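Local coordinates for protein Non-reducing end beta-L-arabinofuranosidase (Bacteroides thetaiotaomicron, PDB 5MQO) that probably hydrolyses glycosidic linkages of complex plant pectin, as a family GH127 glycoside hydrolase of a gut bacterium, at residues A[447-452]-A[682-687]; A[435-440]-A[687-692]; A[56-61]-A[418-423]. One frame throughout, in Å; residues are numbered along the deposited sequence.

Contact 1: A[447-452]-A[682-687]; sequences KERTEY and WGNRGK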
loop_
_atom_site.group_PDB
_atom_site.type_symbol
_atom_site.label_atom_id
_atom_site.label_comp_id
_atom_site.label_asym_id
_atom_site.label_seq_id
_atom_site.Cartn_x
_atom_site.Cartn_y
_atom_site.Cartn_z
ATOM N N LYS A 447 -18.456 -0.653 -10.014
ATOM C CA LYS A 447 -18.335 -1.502 -8.842
ATOM C C LYS A 447 -18.063 -2.954 -9.210
ATOM O O LYS A 447 -18.127 -3.842 -8.365
ATOM C CB LYS A 447 -19.577 -1.337 -7.965
ATOM C CG LYS A 447 -19.789 0.087 -7.443
ATOM C CD LYS A 447 -18.692 0.515 -6.473
ATOM C CE LYS A 447 -18.935 1.883 -5.845
ATOM N NZ LYS A 447 -18.503 3.050 -6.669
ATOM N N GLU A 448 -17.721 -3.175 -10.469
ATOM C CA GLU A 448 -17.055 -4.381 -10.907
ATOM C C GLU A 448 -15.762 -3.919 -11.533
ATOM O O GLU A 448 -15.726 -2.848 -12.140
ATOM C CB GLU A 448 -17.912 -5.088 -11.927
ATOM C CG GLU A 448 -19.222 -5.591 -11.336
ATOM C CD GLU A 448 -20.007 -6.465 -12.307
ATOM O OE1 GLU A 448 -21.196 -6.146 -12.571
ATOM O OE2 GLU A 448 -19.429 -7.469 -12.812
ATOM N N ARG A 449 -14.688 -4.691 -11.381
ATOM C CA ARG A 449 -13.397 -4.297 -11.979
ATOM C C ARG A 449 -13.517 -4.238 -13.487
ATOM O O ARG A 449 -14.227 -5.034 -14.090
ATOM C CB ARG A 449 -12.254 -5.228 -11.563
ATOM C CG ARG A 449 -11.859 -5.061 -10.113
ATOM C CD ARG A 449 -10.590 -5.799 -9.737
ATOM N NE ARG A 449 -10.586 -6.034 -8.297
ATOM C CZ ARG A 449 -11.275 -6.991 -7.668
ATOM N NH1 ARG A 449 -12.026 -7.863 -8.347
ATOM N NH2 ARG A 449 -11.226 -7.074 -6.341
ATOM N N THR A 450 -12.829 -3.280 -14.084
ATOM C CA THR A 450 -12.899 -3.052 -15.525
ATOM C C THR A 450 -11.499 -2.969 -16.129
ATOM O O THR A 450 -10.541 -2.555 -15.453
ATOM C CB THR A 450 -13.730 -1.788 -15.864
ATOM O OG1 THR A 450 -13.981 -1.758 -17.270
ATOM C CG2 THR A 450 -13.030 -0.501 -15.468
ATOM N N GLU A 451 -11.379 -3.347 -17.404
ATOM C CA GLU A 451 -10.066 -3.345 -18.065
ATOM C C GLU A 451 -9.763 -2.015 -18.724
ATOM O O GLU A 451 -8.874 -1.940 -19.565
ATOM C CB GLU A 451 -9.884 -4.544 -19.027
ATOM C CG GLU A 451 -10.970 -4.861 -20.057
ATOM C CD GLU A 451 -10.699 -6.177 -20.820
ATOM O OE1 GLU A 451 -10.689 -6.147 -22.070
ATOM O OE2 GLU A 451 -10.485 -7.251 -20.191
ATOM N N TYR A 452 -10.434 -0.953 -18.259
ATOM C CA TYR A 452 -10.489 0.346 -18.931
ATOM C C TYR A 452 -9.656 1.304 -18.102
ATOM O O TYR A 452 -10.136 1.938 -17.157
ATOM C CB TYR A 452 -11.937 0.837 -19.114
ATOM C CG TYR A 452 -12.673 0.113 -20.241
ATOM C CD1 TYR A 452 -13.107 0.798 -21.386
ATOM C CD2 TYR A 452 -12.904 -1.277 -20.177
ATOM C CE1 TYR A 452 -13.762 0.129 -22.419
ATOM C CE2 TYR A 452 -13.555 -1.954 -21.204
ATOM C CZ TYR A 452 -13.983 -1.249 -22.320
ATOM O OH TYR A 452 -14.634 -1.913 -23.332
ATOM N N TRP A 682 -12.438 -10.456 -3.628
ATOM C CA TRP A 682 -13.856 -10.231 -3.903
ATOM C C TRP A 682 -14.053 -9.802 -5.357
ATOM O O TRP A 682 -13.109 -9.351 -6.018
ATOM C CB TRP A 682 -14.529 -9.277 -2.899
ATOM C CG TRP A 682 -14.609 -7.881 -3.262
ATOM C CD1 TRP A 682 -13.676 -6.946 -3.051
ATOM C CD2 TRP A 682 -15.712 -7.219 -3.869
ATOM N NE1 TRP A 682 -14.105 -5.737 -3.486
ATOM C CE2 TRP A 682 -15.358 -5.873 -4.008
ATOM C CE3 TRP A 682 -16.975 -7.639 -4.328
ATOM C CZ2 TRP A 682 -16.224 -4.908 -4.574
ATOM C CZ3 TRP A 682 -17.831 -6.687 -4.908
ATOM C CH2 TRP A 682 -17.450 -5.333 -5.017
ATOM N N GLY A 683 -15.276 -10.014 -5.843
ATOM C CA GLY A 683 -15.687 -9.578 -7.161
ATOM C C GLY A 683 -14.939 -10.211 -8.317
ATOM O O GLY A 683 -14.749 -9.556 -9.315
ATOM N N ASN A 684 -14.511 -11.463 -8.193
ATOM C CA ASN A 684 -13.923 -12.205 -9.324
ATOM C C ASN A 684 -14.880 -13.302 -9.840
ATOM O O ASN A 684 -14.481 -14.112 -10.678
ATOM C CB ASN A 684 -12.569 -12.847 -8.919
ATOM C CG ASN A 684 -11.455 -11.830 -8.770
ATOM O OD1 ASN A 684 -10.775 -11.493 -9.731
ATOM N ND2 ASN A 684 -11.268 -11.333 -7.562
ATOM N N ARG A 685 -16.120 -13.347 -9.340
ATOM C CA ARG A 685 -17.069 -14.411 -9.681
ATOM C C ARG A 685 -18.428 -13.804 -10.053
ATOM O O ARG A 685 -19.491 -14.291 -9.686
ATOM C CB ARG A 685 -17.182 -15.370 -8.507
ATOM C CG ARG A 685 -15.877 -16.071 -8.149
ATOM C CD ARG A 685 -16.004 -16.901 -6.868
ATOM N NE ARG A 685 -16.271 -16.052 -5.705
ATOM C CZ ARG A 685 -16.592 -16.472 -4.487
ATOM N NH1 ARG A 685 -16.824 -15.575 -3.542
ATOM N NH2 ARG A 685 -16.700 -17.761 -4.206
ATOM N N GLY A 686 -18.379 -12.711 -10.790
ATOM C CA GLY A 686 -19.582 -12.087 -11.315
ATOM C C GLY A 686 -20.117 -11.027 -10.395
ATOM O O GLY A 686 -19.562 -10.788 -9.341
ATOM N N LYS A 687 -21.185 -10.379 -10.850
ATOM C CA LYS A 687 -21.970 -9.427 -10.071
ATOM C C LYS A 687 -22.670 -10.118 -8.931
ATOM O O LYS A 687 -23.190 -11.197 -9.105
ATOM C CB LYS A 687 -23.038 -8.783 -10.968
ATOM C CG LYS A 687 -23.892 -7.703 -10.289
ATOM C CD LYS A 687 -24.207 -6.524 -11.228
ATOM C CE LYS A 687 -25.380 -5.668 -10.741
ATOM N NZ LYS A 687 -26.693 -6.289 -11.104
#

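Contact 2: A[435-440]-A[687-692]; sequences ISADLP and KGEMTV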
loop_
_atom_site.group_PDB
_atom_site.type_symbol
_atom_site.label_atom_id
_atom_site.label_comp_id
_atom_site.label_asym_id
_atom_site.label_seq_id
_atom_site.Cartn_x
_atom_site.Cartn_y
_atom_site.Cartn_z
ATOM N N ILE A 435 -21.421 -4.009 -0.939
ATOM C CA ILE A 435 -22.337 -3.814 -2.058
ATOM C C ILE A 435 -23.673 -4.385 -1.641
ATOM O O ILE A 435 -23.760 -5.553 -1.307
ATOM C CB ILE A 435 -21.879 -4.555 -3.345
ATOM C CG1 ILE A 435 -20.473 -4.110 -3.777
ATOM C CG2 ILE A 435 -22.886 -4.355 -4.477
ATOM C CD1 ILE A 435 -20.400 -2.720 -4.371
ATOM N N SER A 436 -24.709 -3.568 -1.703
ATOM C CA SER A 436 -26.071 -4.028 -1.499
ATOM C C SER A 436 -26.869 -3.766 -2.753
ATOM O O SER A 436 -26.915 -2.644 -3.216
ATOM C CB SER A 436 -26.694 -3.261 -0.338
ATOM O OG SER A 436 -28.111 -3.367 -0.345
ATOM N N ALA A 437 -27.541 -4.769 -3.282
ATOM C CA ALA A 437 -28.427 -4.553 -4.446
ATOM C C ALA A 437 -29.658 -3.659 -4.147
ATOM O O ALA A 437 -30.204 -3.058 -5.057
ATOM C CB ALA A 437 -28.862 -5.879 -5.044
ATOM N N ASP A 438 -30.057 -3.515 -2.889
ATOM C CA ASP A 438 -31.083 -2.505 -2.560
ATOM C C ASP A 438 -30.611 -1.039 -2.577
ATOM O O ASP A 438 -31.443 -0.146 -2.388
ATOM C CB ASP A 438 -31.712 -2.785 -1.187
ATOM C CG ASP A 438 -32.337 -4.141 -1.109
ATOM O OD1 ASP A 438 -32.708 -4.687 -2.171
ATOM O OD2 ASP A 438 -32.452 -4.668 0.014
ATOM N N LEU A 439 -29.313 -0.772 -2.767
ATOM C CA LEU A 439 -28.800 0.590 -2.656
ATOM C C LEU A 439 -29.510 1.443 -3.699
ATOM O O LEU A 439 -29.399 1.157 -4.885
ATOM C CB LEU A 439 -27.284 0.635 -2.846
ATOM C CG LEU A 439 -26.591 1.961 -2.492
ATOM C CD1 LEU A 439 -26.615 2.230 -0.992
ATOM C CD2 LEU A 439 -25.149 1.948 -3.004
ATOM N N PRO A 440 -30.267 2.480 -3.255
ATOM C CA PRO A 440 -31.206 3.182 -4.160
ATOM C C PRO A 440 -30.633 4.299 -5.063
ATOM O O PRO A 440 -31.384 4.936 -5.786
ATOM C CB PRO A 440 -32.270 3.718 -3.190
ATOM C CG PRO A 440 -31.509 4.002 -1.952
ATOM C CD PRO A 440 -30.414 2.966 -1.868
ATOM N N LYS A 687 -21.185 -10.379 -10.850
ATOM C CA LYS A 687 -21.970 -9.427 -10.071
ATOM C C LYS A 687 -22.670 -10.118 -8.931
ATOM O O LYS A 687 -23.190 -11.197 -9.105
ATOM C CB LYS A 687 -23.038 -8.783 -10.968
ATOM C CG LYS A 687 -23.892 -7.703 -10.289
ATOM C CD LYS A 687 -24.207 -6.524 -11.228
ATOM C CE LYS A 687 -25.380 -5.668 -10.741
ATOM N NZ LYS A 687 -26.693 -6.289 -11.104
ATOM N N GLY A 688 -22.718 -9.477 -7.772
ATOM C CA GLY A 688 -23.454 -10.031 -6.644
ATOM C C GLY A 688 -23.439 -9.048 -5.501
ATOM O O GLY A 688 -23.292 -7.854 -5.721
ATOM N N GLU A 689 -23.596 -9.551 -4.283
ATOM C CA GLU A 689 -23.533 -8.724 -3.091
ATOM C C GLU A 689 -22.279 -9.047 -2.271
ATOM O O GLU A 689 -21.664 -10.076 -2.462
ATOM C CB GLU A 689 -24.842 -8.867 -2.297
ATOM C CG GLU A 689 -26.046 -8.256 -3.017
ATOM C CD GLU A 689 -27.329 -8.246 -2.181
ATOM O OE1 GLU A 689 -28.130 -9.170 -2.366
ATOM O OE2 GLU A 689 -27.546 -7.308 -1.365
ATOM N N MET A 690 -21.863 -8.122 -1.410
ATOM C CA MET A 690 -20.638 -8.290 -0.605
ATOM C C MET A 690 -20.690 -7.428 0.650
ATOM O O MET A 690 -21.275 -6.351 0.623
ATOM C CB MET A 690 -19.388 -7.926 -1.420
ATOM C CG MET A 690 -18.049 -8.076 -0.679
ATOM S SD MET A 690 -17.554 -6.684 0.376
ATOM C CE MET A 690 -16.936 -5.475 -0.768
ATOM N N THR A 691 -20.071 -7.898 1.739
ATOM C CA THR A 691 -19.907 -7.056 2.931
ATOM C C THR A 691 -18.691 -7.552 3.697
ATOM O O THR A 691 -18.483 -8.763 3.748
ATOM C CB THR A 691 -21.172 -7.047 3.839
ATOM O OG1 THR A 691 -20.973 -6.181 4.968
ATOM C CG2 THR A 691 -21.509 -8.440 4.364
ATOM N N VAL A 692 -17.896 -6.638 4.271
ATOM C CA VAL A 692 -16.838 -7.025 5.197
ATOM C C VAL A 692 -17.435 -7.133 6.604
ATOM O O VAL A 692 -17.319 -8.158 7.257
ATOM C CB VAL A 692 -15.627 -6.051 5.169
ATOM C CG1 VAL A 692 -14.543 -6.432 6.188
ATOM C CG2 VAL A 692 -15.043 -5.963 3.767
#

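Contact 3: A[56-61]-A[418-423]; sequences NVFSGT and SGISLD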
loop_
_atom_site.group_PDB
_atom_site.type_symbol
_atom_site.label_atom_id
_atom_site.label_comp_id
_atom_site.label_asym_id
_atom_site.label_seq_id
_atom_site.Cartn_x
_atom_site.Cartn_y
_atom_site.Cartn_z
ATOM N N ASN A 56 3.780 -13.616 -11.343
ATOM C CA ASN A 56 3.657 -14.166 -12.718
ATOM C C ASN A 56 2.486 -13.584 -13.493
ATOM O O ASN A 56 2.611 -13.341 -14.698
ATOM C CB ASN A 56 3.586 -15.707 -12.748
ATOM C CG ASN A 56 4.962 -16.368 -12.611
ATOM O OD1 ASN A 56 5.997 -15.696 -12.455
ATOM N ND2 ASN A 56 4.976 -17.691 -12.663
ATOM N N VAL A 57 1.362 -13.340 -12.817
ATOM C CA VAL A 57 0.293 -12.640 -13.468
ATOM C C VAL A 57 0.778 -11.236 -13.838
ATOM O O VAL A 57 0.774 -10.867 -15.021
ATOM C CB VAL A 57 -0.957 -12.591 -12.611
ATOM C CG1 VAL A 57 -2.042 -11.752 -13.283
ATOM C CG2 VAL A 57 -1.459 -14.001 -12.351
ATOM N N PHE A 58 1.249 -10.462 -12.861
ATOM C CA PHE A 58 1.520 -9.042 -13.137
ATOM C C PHE A 58 2.565 -8.869 -14.240
ATOM O O PHE A 58 2.379 -8.028 -15.127
ATOM C CB PHE A 58 1.951 -8.226 -11.897
ATOM C CG PHE A 58 1.069 -8.394 -10.687
ATOM C CD1 PHE A 58 -0.322 -8.542 -10.799
ATOM C CD2 PHE A 58 1.637 -8.409 -9.410
ATOM C CE1 PHE A 58 -1.119 -8.712 -9.673
ATOM C CE2 PHE A 58 0.838 -8.580 -8.291
ATOM C CZ PHE A 58 -0.539 -8.736 -8.423
ATOM N N SER A 59 3.641 -9.658 -14.180
ATOM C CA SER A 59 4.766 -9.552 -15.138
ATOM C C SER A 59 4.423 -10.214 -16.476
ATOM O O SER A 59 4.699 -9.687 -17.550
ATOM C CB SER A 59 6.044 -10.195 -14.561
ATOM O OG SER A 59 6.048 -11.607 -14.750
ATOM N N GLY A 60 3.813 -11.380 -16.390
ATOM C CA GLY A 60 3.496 -12.135 -17.558
ATOM C C GLY A 60 2.111 -11.924 -18.113
ATOM O O GLY A 60 1.646 -12.762 -18.889
ATOM N N THR A 61 1.435 -10.828 -17.775
ATOM C CA THR A 61 0.099 -10.564 -18.373
ATOM C C THR A 61 -0.336 -9.122 -18.283
ATOM O O THR A 61 -0.694 -8.505 -19.297
ATOM C CB THR A 61 -1.012 -11.412 -17.723
ATOM O OG1 THR A 61 -0.641 -12.794 -17.762
ATOM C CG2 THR A 61 -2.359 -11.218 -18.429
ATOM N N SER A 418 -6.489 -5.476 -3.652
ATOM C CA SER A 418 -7.928 -5.518 -3.987
ATOM C C SER A 418 -8.246 -4.718 -5.246
ATOM O O SER A 418 -9.257 -4.926 -5.886
ATOM C CB SER A 418 -8.746 -4.951 -2.844
ATOM O OG SER A 418 -8.462 -3.573 -2.722
ATOM N N GLY A 419 -7.374 -3.779 -5.568
ATOM C CA GLY A 419 -7.557 -2.915 -6.708
ATOM C C GLY A 419 -7.440 -3.533 -8.084
ATOM O O GLY A 419 -7.784 -2.866 -9.077
ATOM N N ILE A 420 -6.951 -4.775 -8.156
ATOM C CA ILE A 420 -6.742 -5.465 -9.423
ATOM C C ILE A 420 -7.426 -6.813 -9.335
ATOM O O ILE A 420 -7.553 -7.370 -8.259
ATOM C CB ILE A 420 -5.225 -5.606 -9.760
ATOM C CG1 ILE A 420 -5.017 -5.860 -11.268
ATOM C CG2 ILE A 420 -4.532 -6.668 -8.891
ATOM C CD1 ILE A 420 -3.554 -5.986 -11.704
ATOM N N SER A 421 -7.880 -7.310 -10.482
ATOM C CA SER A 421 -8.466 -8.655 -10.617
ATOM C C SER A 421 -7.424 -9.766 -10.399
ATOM O O SER A 421 -6.215 -9.513 -10.400
ATOM C CB SER A 421 -9.136 -8.812 -11.999
ATOM O OG SER A 421 -8.267 -8.453 -13.076
ATOM N N LEU A 422 -7.903 -10.989 -10.173
ATOM C CA LEU A 422 -7.016 -12.144 -10.109
ATOM C C LEU A 422 -6.413 -12.469 -11.490
ATOM O O LEU A 422 -5.241 -12.821 -11.551
ATOM C CB LEU A 422 -7.719 -13.340 -9.499
ATOM C CG LEU A 422 -7.991 -13.207 -8.000
ATOM C CD1 LEU A 422 -8.893 -14.336 -7.544
ATOM C CD2 LEU A 422 -6.698 -13.194 -7.189
ATOM N N ASP A 423 -7.158 -12.264 -12.587
ATOM C CA ASP A 423 -6.590 -12.414 -13.951
ATOM C C ASP A 423 -5.649 -11.301 -14.415
ATOM O O ASP A 423 -5.250 -11.304 -15.568
ATOM C CB ASP A 423 -7.675 -12.689 -15.028
ATOM C CG ASP A 423 -8.632 -11.506 -15.293
ATOM O OD1 ASP A 423 -8.424 -10.372 -14.822
ATOM O OD2 ASP A 423 -9.643 -11.740 -15.994
#

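Contact 1: A[447-452]-A[682-687]
Arg449 reaches across to the backbone of Trp682 and clasps its carbonyl oxygen, a clear case of one long side chain linking two irregular loops. Its CB already points to the 682-687 loop, and with CG anti to the carbonyl carbon (chi1 -71°) the chain runs extended through CD to NE. CB and CG still fall short of the opposing residues; CD packs beside the backbone of Ser421 and NE lies close to the carbonyl of Ile420, so the shaft is flanked by residues of another contact. At the tip, NH1 and NH2 meet Trp682 O end-on. The NH1 to Trp682 O bond is 3.0 Å, and Trp682 O lies only 2° out of the guanidinium plane. NH1 approaches in the carbonyl plane, whereas NH2 is tilted 32° from it; NH2 also bonds to Ser418 O. Two bonds on one oxygen, with a third at NH2, should fix the rotation of the group. NH1 further passes 3.6 Å from Asn684 ND2, an amide held by Ala681 O and Leu422 N.

Beyond this grip, Lys447 O stands 3.7 Å from Trp682 CH2. Glu448 crosses Lys687 at about a right angle, with OE1 3.3 Å from CD of Lys687, yet the charges stay apart: Glu448 OE1 to Lys687 NZ is 5.7 Å. The contact thus ties the catalytic region to the C-terminal region. Loop 447-452 precedes helix 458-466, while loop 682-687 joins strands 670-678 and 690-697, and its Trp682 ring stacks with Tyr679 and rests on strand 604-609.

Contact 2: A[435-440]-A[687-692]
Ile435 and Met690 show how little strand is needed to extend a sheet: they pair as neighbours in an antiparallel, hydrogen-bonded bridge. Backbone bonds come first. Ile435 N donates to Met690 O at 2.8 Å, and the return bond from Met690 N to Ile435 O is 3.2 Å long and nearly straight, with an N-H...O angle of 172°. Through this bridge the short strand 434-435, from the catalytic region, is added to the strand 690-697 of the C-terminal region's sheet, which also pairs with strands 596-601 and 604-609. Immediately afterwards the chain leaves the sheet in a type I beta turn from Ser436 to Leu439, closed by Leu439 N to Ser436 O.

A side chain then grips the start of that turn. Glu689 runs extended, CG anti to its carbonyl carbon (chi1 -68°), along the Ile435 carbonyl until OE2 accepts the amide of Ala437, with Ala437 N to Glu689 OE2 at 3.2 Å. This donor comes from above the carboxylate, 59° out of its plane. Asp438 is near enough, OD2 to Glu689 OE2 being 5.7 Å, that the two acids may repel mildly. An alanine in place of Glu689 would remove the carboxylate, and the Ala437 amide would probably lose its acceptor and the turn the side-chain bond that adds to the backbone bridge.

Van der Waals contacts of methyl groups with polar ones come last: Ala437 CB sits 4.0 Å from Glu689 CD, and Ile435 CG2 3.7 Å from Gly688 O. Ile435 and Met690 emerge on the same face of the sheet, where both meet the ring of Trp682.

Contact 3: A[56-61]-A[418-423]
Val57 and Asp423 bring the two backbones nearest, CA to CA 6.9 Å, where a helix that takes on a wider pi-type turn at 58-61 passes an irregular loop emerging from a 3-10 segment at 418-419. The example illustrates how a helix can pack against peptide groups as much as against side chains. Val57 points its CB at the loop, and CG1, set anti to the backbone N (chi1 176°), settles over the loop backbone at two successive carbonyls: Val57 CG1 is 3.8 Å from Leu422 O and equally far from the carbonyl carbon of Asp423. CG2 also touches the Leu422 oxygen, which takes a hydrogen bond from Arg54, so a polar atom under the methyls has a partner from the same helix. One turn on, Thr61 presents its methyl, with Thr61 CG2 4.1 Å from Asp423 O.

Phe58 and Ile420 supply the meeting of apolar side chains. The ring advances by its CE1 corner, 4.1 Å from Ile420 CG2 and 4.2 Å from Ile420 CD1; the approach is oblique, a matter of branch against ring atom. Both CG2 and CD1 of Ile420 therefore bear on a single carbon. The loop keeps its shape by its own bonds: Ser421 OG donates to Asp423 OD1 over 2.6 Å, nearly in line with the C-O bond, and receives the amides of Lys425 and Lys426.

All this lies in the catalytic region, of the six-hairpin clan: helix 50-69 faces the loop between helix 402-416 and strand 434-435, and Phe58 and Ile420 both rest on helix 458-466 through Leu466.

None of the three is deep core: contacts 1 and 3 are partly buried and contact 2 lies at the surface. Contact 3 stays inside the catalytic region, joining helix 50-69 to a loop by van der Waals touch. Contacts 1 and 2 both bind that region to the C-terminal one: the former by a guanidinium on a carbonyl, the latter by a sheet bridge and a carboxylate. They share Lys687 and meet through Trp682, with contact 1 nested within the loop that contact 2 closes. Contact 1 also touches contact 3, its centre about 13 Å away, through polar groups, whereas contacts 2 and 3 remain about 8 Å apart at their nearest atoms.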